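Long-range contacts in acetyltransferase (Agrobacterium tumefaciens, PDB 2FSR), which probably transfers an acetyl group from acetyl-coenzyme A to an acceptor, as related GNAT-family acetyltransferases do: residues F110-L115 / L174-D179; L146-S151 / V184-Q189. One frame throughout, in Å; residues are numbered along the deposited sequence.

Contact 1. Residues F110-L115 / L174-D179; sequences FPEKEL and LAPRSD
Pro-111 and Glu-112 meet Pro-176 at the surface of a GNAT-type alpha/beta fold, where the turn leading into strand 114-119 faces the loop joining strands 170-171 and 183-187. Traced round its ring, Pro-111 follows the loop from Pro-176 to Arg-177 and, less surely, Ser-178. Its CB lies 3.9 Å from CG of Pro-176, an apolar contact between the two rings. The next atom, CG, approaches the backbone at Arg-177, with CA of that residue 4.0 Å away. CD, the last ring carbon, comes near the hydroxyl of Ser-178, a contact that is doubtful because this serine has two conformers.

The Glu-112 side chain crosses that of Pro-176 at about a right angle. Its CG stands beside the backbone N (chi1 -67°) and the chain runs on extended, which carries the carboxylate to the proline, with OE1 3.6 Å from CD of Pro-176. The same oxygen takes two polar partners: Arg-186 NH2, in a salt bridge, and a water that donates both to Glu-112 OE1 and to Pro-176 O, at 2.7 Å each, tying the carboxylate to the loop backbone.

Arg-177 has its CB directed away from the turn and braces the loop from within. Side-on, with the acceptor 5° out of the guanidinium plane, it brings two nitrogens to one carbonyl. NH2 also binds Asp-172 O, and NH1 binds Asp-182 O. Ala-175 O accepts both bonds, at 3.0 Å from Arg-177 NE and 2.8 Å from Arg-177 NH2.

Contact 2. Residues L146-S151 / V184-Q189; sequences LPTLVS and VYRYHQ
Strands 149-151 and 184-187 run antiparallel at 151° with their axes 4.6 Å apart, Ser-151 and Tyr-185 forming a hydrogen-bonded pair and Val-150 and Arg-186 a non-hydrogen-bonded one. In the former, Ser-151 N donates to Tyr-185 O (2.8 Å) and Tyr-185 N to Ser-151 O (3.0 Å). Further along, Tyr-187 N reaches Leu-149 O in a nearly straight bond (175°).

On the face carrying Val-150 and Arg-186, the arginine starts with CG opposite its backbone N (chi1 -174°) and bends at chi3, bringing the guanidinium alongside Val-150 and up to Thr-148. There NH1 donates in the guanidinium plane to Thr-148 OG1 at 2.9 Å, while Val-150 CG1 sits 3.4 Å above one face of the guanidinium, toward its rim. NE forms a salt bridge with Asp-172, and NH2 with Glu-112.

This pairing belongs to the C-terminal sheet of the GNAT fold, in which strand 183-187 inserts between strands 149-153 and 170-171. The opposite face bears Leu-149, against helix 128-143, Tyr-185, against helix 158-166, and the Tyr-187 ring, which meets both; Ser-151 shares this face. Tyr-187 OH donates to Ser-151 OG at 2.6 Å, the serine oxygen lying at the ring's edge, in plane.

In the fold
Contacts 1 and 2 have centres about 10 Å apart, and strand 149-153 joins them by lying between strands 114-119 and 183-187. Leu-115 N approaches Val-150 O at 2.7 Å, and Leu-115 O lies 2.7 Å from Ser-151 OG, both probable hydrogen bonds. At the other flank, Arg-177 CZ packs 3.3 Å from Val-184 CG2, so the 174-179 loop folds back on the strand that follows it. In GNAT enzymes the strands equivalent to 114-119 and 149-153 splay apart to admit the acetyl-coenzyme A arm. These contacts probably lie at the end where the two strands still pair.

Contact 1. Residues F110-L115 / L174-D179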
loop_
_atom_site.group_PDB
_atom_site.type_symbol
_atom_site.label_atom_id
_atom_site.label_comp_id
_atom_site.label_asym_id
_atom_site.label_seq_id
_atom_site.Cartn_x
_atom_site.Cartn_y
_atom_site.Cartn_z
ATOM N N PHE A 110 -6.414 11.494 -3.599
ATOM C CA PHE A 110 -7.202 10.390 -3.000
ATOM C C PHE A 110 -8.368 10.932 -2.184
ATOM O O PHE A 110 -8.157 11.518 -1.118
ATOM C CB PHE A 110 -6.299 9.542 -2.104
ATOM C CG PHE A 110 -5.277 8.768 -2.861
ATOM C CD1 PHE A 110 -5.518 7.448 -3.245
ATOM C CD2 PHE A 110 -4.065 9.366 -3.227
ATOM C CE1 PHE A 110 -4.566 6.736 -3.987
ATOM C CE2 PHE A 110 -3.111 8.653 -3.976
ATOM C CZ PHE A 110 -3.356 7.344 -4.338
ATOM N N PRO A 111 -9.609 10.752 -2.681
ATOM C CA PRO A 111 -10.757 11.312 -1.923
ATOM C C PRO A 111 -10.923 10.788 -0.495
ATOM O O PRO A 111 -11.452 11.502 0.357
ATOM C CB PRO A 111 -11.966 10.927 -2.788
ATOM C CG PRO A 111 -11.399 10.750 -4.168
ATOM C CD PRO A 111 -10.020 10.194 -3.981
ATOM N N GLU A 112 -10.492 9.546 -0.244
ATOM C CA GLU A 112 -10.443 8.968 1.085
ATOM C C GLU A 112 -9.120 8.221 1.251
ATOM O O GLU A 112 -8.478 7.882 0.239
ATOM C CB GLU A 112 -11.618 7.998 1.261
ATOM C CG GLU A 112 -12.985 8.719 1.272
ATOM C CD GLU A 112 -14.141 7.784 1.614
ATOM O OE1 GLU A 112 -14.699 7.179 0.675
ATOM O OE2 GLU A 112 -14.445 7.642 2.819
ATOM N N LYS A 113 -8.731 7.974 2.505
ATOM C CA LYS A 113 -7.504 7.188 2.801
ATOM C C LYS A 113 -7.640 5.807 2.188
ATOM O O LYS A 113 -8.640 5.128 2.394
ATOM C CB LYS A 113 -7.203 7.132 4.297
ATOM C CG LYS A 113 -6.849 8.495 4.895
ATOM C CD LYS A 113 -6.458 8.372 6.357
ATOM C CE LYS A 113 -6.176 9.729 6.984
ATOM N NZ LYS A 113 -4.977 10.424 6.415
ATOM N N GLU A 114 -6.635 5.401 1.427
ATOM C CA GLU A 114 -6.752 4.281 0.482
ATOM C C GLU A 114 -5.630 3.266 0.645
ATOM O O GLU A 114 -4.447 3.631 0.641
ATOM C CB GLU A 114 -6.787 4.796 -0.968
ATOM C CG GLU A 114 -7.292 3.754 -1.977
ATOM C CD GLU A 114 -6.224 3.137 -2.809
ATOM O OE1 GLU A 114 -5.020 3.441 -2.587
ATOM O OE2 GLU A 114 -6.600 2.388 -3.734
ATOM N N LEU A 115 -6.008 1.999 0.778
ATOM C CA LEU A 115 -5.079 0.881 0.902
ATOM C C LEU A 115 -4.805 0.279 -0.478
ATOM O O LEU A 115 -5.738 -0.078 -1.207
ATOM C CB LEU A 115 -5.695 -0.192 1.825
ATOM C CG LEU A 115 -4.888 -1.458 2.161
ATOM C CD1 LEU A 115 -3.691 -1.132 3.024
ATOM C CD2 LEU A 115 -5.776 -2.492 2.871
ATOM N N LEU A 174 -21.557 4.465 -3.344
ATOM C CA LEU A 174 -21.701 5.901 -3.053
ATOM C C LEU A 174 -20.370 6.608 -2.788
ATOM O O LEU A 174 -20.330 7.842 -2.725
ATOM C CB LEU A 174 -22.674 6.156 -1.890
ATOM C CG LEU A 174 -24.131 5.781 -2.169
ATOM C CD1 LEU A 174 -24.992 6.066 -0.933
ATOM C CD2 LEU A 174 -24.661 6.530 -3.391
ATOM N N ALA A 175 -19.293 5.840 -2.639
ATOM C CA ALA A 175 -18.007 6.427 -2.264
ATOM C C ALA A 175 -17.495 7.336 -3.376
ATOM O O ALA A 175 -17.644 7.011 -4.562
ATOM C CB ALA A 175 -16.973 5.339 -1.958
ATOM N N PRO A 176 -16.872 8.465 -3.005
ATOM C CA PRO A 176 -16.257 9.305 -4.015
ATOM C C PRO A 176 -15.050 8.602 -4.636
ATOM O O PRO A 176 -14.467 7.701 -4.037
ATOM C CB PRO A 176 -15.793 10.538 -3.218
ATOM C CG PRO A 176 -15.605 10.052 -1.844
ATOM C CD PRO A 176 -16.678 9.004 -1.642
ATOM N N ARG A 177 -14.683 9.027 -5.836
ATOM C CA ARG A 177 -13.598 8.389 -6.563
ATOM C C ARG A 177 -13.207 9.328 -7.688
ATOM O O ARG A 177 -14.053 10.036 -8.244
ATOM C CB ARG A 177 -14.047 7.030 -7.135
ATOM C CG ARG A 177 -15.173 7.107 -8.166
ATOM C CD ARG A 177 -15.939 5.789 -8.263
ATOM N NE ARG A 177 -16.746 5.579 -7.064
ATOM C CZ ARG A 177 -17.280 4.426 -6.675
ATOM N NH1 ARG A 177 -17.109 3.303 -7.368
ATOM N NH2 ARG A 177 -17.982 4.393 -5.557
ATOM N N SER A 178 -11.927 9.298 -8.042
ATOM C CA SER A 178 -11.389 10.160 -9.087
ATOM C C SER A 178 -11.709 9.674 -10.497
ATOM O O SER A 178 -11.879 10.487 -11.411
ATOM C CB SER A 178 -9.882 10.307 -8.907
ATOM O OG SER A 178 -9.586 10.769 -7.603
ATOM N N ASP A 179 -11.780 8.353 -10.667
ATOM C CA ASP A 179 -12.153 7.735 -11.935
ATOM C C ASP A 179 -13.558 7.150 -11.796
ATOM O O ASP A 179 -13.758 6.214 -11.023
ATOM C CB ASP A 179 -11.125 6.660 -12.312
ATOM C CG ASP A 179 -11.400 6.007 -13.671
ATOM O OD1 ASP A 179 -12.536 6.087 -14.208
ATOM O OD2 ASP A 179 -10.451 5.388 -14.189
HETATM O O HOH W 1 -13.391 6.969 -1.625
#

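Contact 2. Residues L146-S151 / V184-Q189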
loop_
_atom_site.group_PDB
_atom_site.type_symbol
_atom_site.label_atom_id
_atom_site.label_comp_id
_atom_site.label_asym_id
_atom_site.label_seq_id
_atom_site.Cartn_x
_atom_site.Cartn_y
_atom_site.Cartn_z
ATOM N N LEU A 146 -8.221 4.963 12.481
ATOM C CA LEU A 146 -8.931 5.449 11.298
ATOM C C LEU A 146 -10.381 4.977 11.354
ATOM O O LEU A 146 -10.627 3.809 11.687
ATOM C CB LEU A 146 -8.280 4.972 10.002
ATOM C CG LEU A 146 -6.841 5.357 9.666
ATOM C CD1 LEU A 146 -6.535 4.917 8.233
ATOM C CD2 LEU A 146 -6.579 6.843 9.833
ATOM N N PRO A 147 -11.330 5.893 11.079
ATOM C CA PRO A 147 -12.760 5.580 11.036
ATOM C C PRO A 147 -13.198 4.740 9.833
ATOM O O PRO A 147 -14.257 4.111 9.890
ATOM C CB PRO A 147 -13.428 6.956 11.012
ATOM C CG PRO A 147 -12.405 7.887 10.462
ATOM C CD PRO A 147 -11.064 7.327 10.869
ATOM N N THR A 148 -12.400 4.732 8.764
ATOM C CA THR A 148 -12.684 3.924 7.572
ATOM C C THR A 148 -11.420 3.815 6.733
ATOM O O THR A 148 -10.433 4.497 7.003
ATOM C CB THR A 148 -13.861 4.513 6.712
ATOM O OG1 THR A 148 -14.269 3.554 5.717
ATOM C CG2 THR A 148 -13.470 5.816 6.018
ATOM N N LEU A 149 -11.477 2.978 5.708
ATOM C CA LEU A 149 -10.372 2.797 4.769
ATOM C C LEU A 149 -10.979 2.231 3.479
ATOM O O LEU A 149 -11.964 1.470 3.536
ATOM C CB LEU A 149 -9.375 1.816 5.376
ATOM C CG LEU A 149 -7.983 1.671 4.807
ATOM C CD1 LEU A 149 -7.177 2.999 4.771
ATOM C CD2 LEU A 149 -7.254 0.618 5.657
ATOM N N VAL A 150 -10.442 2.619 2.320
ATOM C CA VAL A 150 -10.974 2.141 1.027
ATOM C C VAL A 150 -9.859 1.586 0.149
ATOM O O VAL A 150 -8.695 1.783 0.437
ATOM C CB VAL A 150 -11.743 3.230 0.234
ATOM C CG1 VAL A 150 -12.923 3.771 1.045
ATOM C CG2 VAL A 150 -10.809 4.362 -0.141
ATOM N N SER A 151 -10.238 0.887 -0.914
ATOM C CA SER A 151 -9.324 0.604 -2.028
ATOM C C SER A 151 -10.009 0.954 -3.341
ATOM O O SER A 151 -11.164 0.564 -3.563
ATOM C CB SER A 151 -8.931 -0.877 -2.044
ATOM O OG SER A 151 -8.144 -1.250 -0.943
ATOM N N VAL A 184 -15.019 0.907 -5.644
ATOM C CA VAL A 184 -14.456 1.236 -4.336
ATOM C C VAL A 184 -14.831 0.163 -3.338
ATOM O O VAL A 184 -16.019 -0.045 -3.056
ATOM C CB VAL A 184 -14.958 2.586 -3.808
ATOM C CG1 VAL A 184 -14.330 2.894 -2.467
ATOM C CG2 VAL A 184 -14.627 3.694 -4.792
ATOM N N TYR A 185 -13.820 -0.521 -2.825
ATOM C CA TYR A 185 -14.003 -1.408 -1.685
ATOM C C TYR A 185 -13.786 -0.653 -0.391
ATOM O O TYR A 185 -12.856 0.134 -0.290
ATOM C CB TYR A 185 -13.032 -2.589 -1.767
ATOM C CG TYR A 185 -13.460 -3.637 -2.764
ATOM C CD1 TYR A 185 -14.336 -4.636 -2.378
ATOM C CD2 TYR A 185 -13.008 -3.620 -4.075
ATOM C CE1 TYR A 185 -14.740 -5.620 -3.257
ATOM C CE2 TYR A 185 -13.428 -4.597 -4.990
ATOM C CZ TYR A 185 -14.298 -5.589 -4.556
ATOM O OH TYR A 185 -14.723 -6.557 -5.439
ATOM N N ARG A 186 -14.649 -0.902 0.589
ATOM C CA ARG A 186 -14.503 -0.263 1.892
ATOM C C ARG A 186 -14.285 -1.301 2.994
ATOM O O ARG A 186 -14.908 -2.376 2.972
ATOM C CB ARG A 186 -15.717 0.610 2.209
ATOM C CG ARG A 186 -15.555 1.418 3.506
ATOM C CD ARG A 186 -16.715 2.372 3.751
ATOM N NE ARG A 186 -16.934 3.303 2.654
ATOM C CZ ARG A 186 -16.272 4.457 2.476
ATOM N NH1 ARG A 186 -15.321 4.838 3.327
ATOM N NH2 ARG A 186 -16.568 5.233 1.442
ATOM N N TYR A 187 -13.375 -0.982 3.920
ATOM C CA TYR A 187 -13.043 -1.861 5.048
ATOM C C TYR A 187 -13.488 -1.220 6.339
ATOM O O TYR A 187 -13.480 0.005 6.456
ATOM C CB TYR A 187 -11.521 -2.106 5.137
ATOM C CG TYR A 187 -10.911 -2.457 3.812
ATOM C CD1 TYR A 187 -11.036 -3.739 3.278
ATOM C CD2 TYR A 187 -10.228 -1.505 3.080
ATOM C CE1 TYR A 187 -10.502 -4.051 2.042
ATOM C CE2 TYR A 187 -9.685 -1.795 1.848
ATOM C CZ TYR A 187 -9.807 -3.078 1.328
ATOM O OH TYR A 187 -9.277 -3.402 0.101
ATOM N N HIS A 188 -13.753 -2.034 7.365
ATOM C CA HIS A 188 -14.147 -1.507 8.694
ATOM C C HIS A 188 -13.501 -2.218 9.896
ATOM O O HIS A 188 -13.080 -3.362 9.798
ATOM C CB HIS A 188 -15.670 -1.569 8.845
ATOM C CG HIS A 188 -16.228 -2.952 8.713
ATOM N ND1 HIS A 188 -16.364 -3.808 9.786
ATOM C CD2 HIS A 188 -16.662 -3.640 7.631
ATOM C CE1 HIS A 188 -16.867 -4.957 9.372
ATOM N NE2 HIS A 188 -17.059 -4.880 8.067
ATOM N N GLN A 189 -13.439 -1.518 11.030
ATOM C CA GLN A 189 -13.071 -2.110 12.334
ATOM C C GLN A 189 -11.705 -2.805 12.342
ATOM O O GLN A 189 -11.181 -3.181 13.404
ATOM C CB GLN A 189 -14.179 -3.044 12.853
ATOM C CG GLN A 189 -14.566 -4.181 11.923
ATOM C CD GLN A 189 -13.839 -5.469 12.232
ATOM O OE1 GLN A 189 -12.624 -5.556 12.104
ATOM N NE2 GLN A 189 -14.588 -6.485 12.636
HETATM O O HOH W 2 -15.530 1.735 7.107
#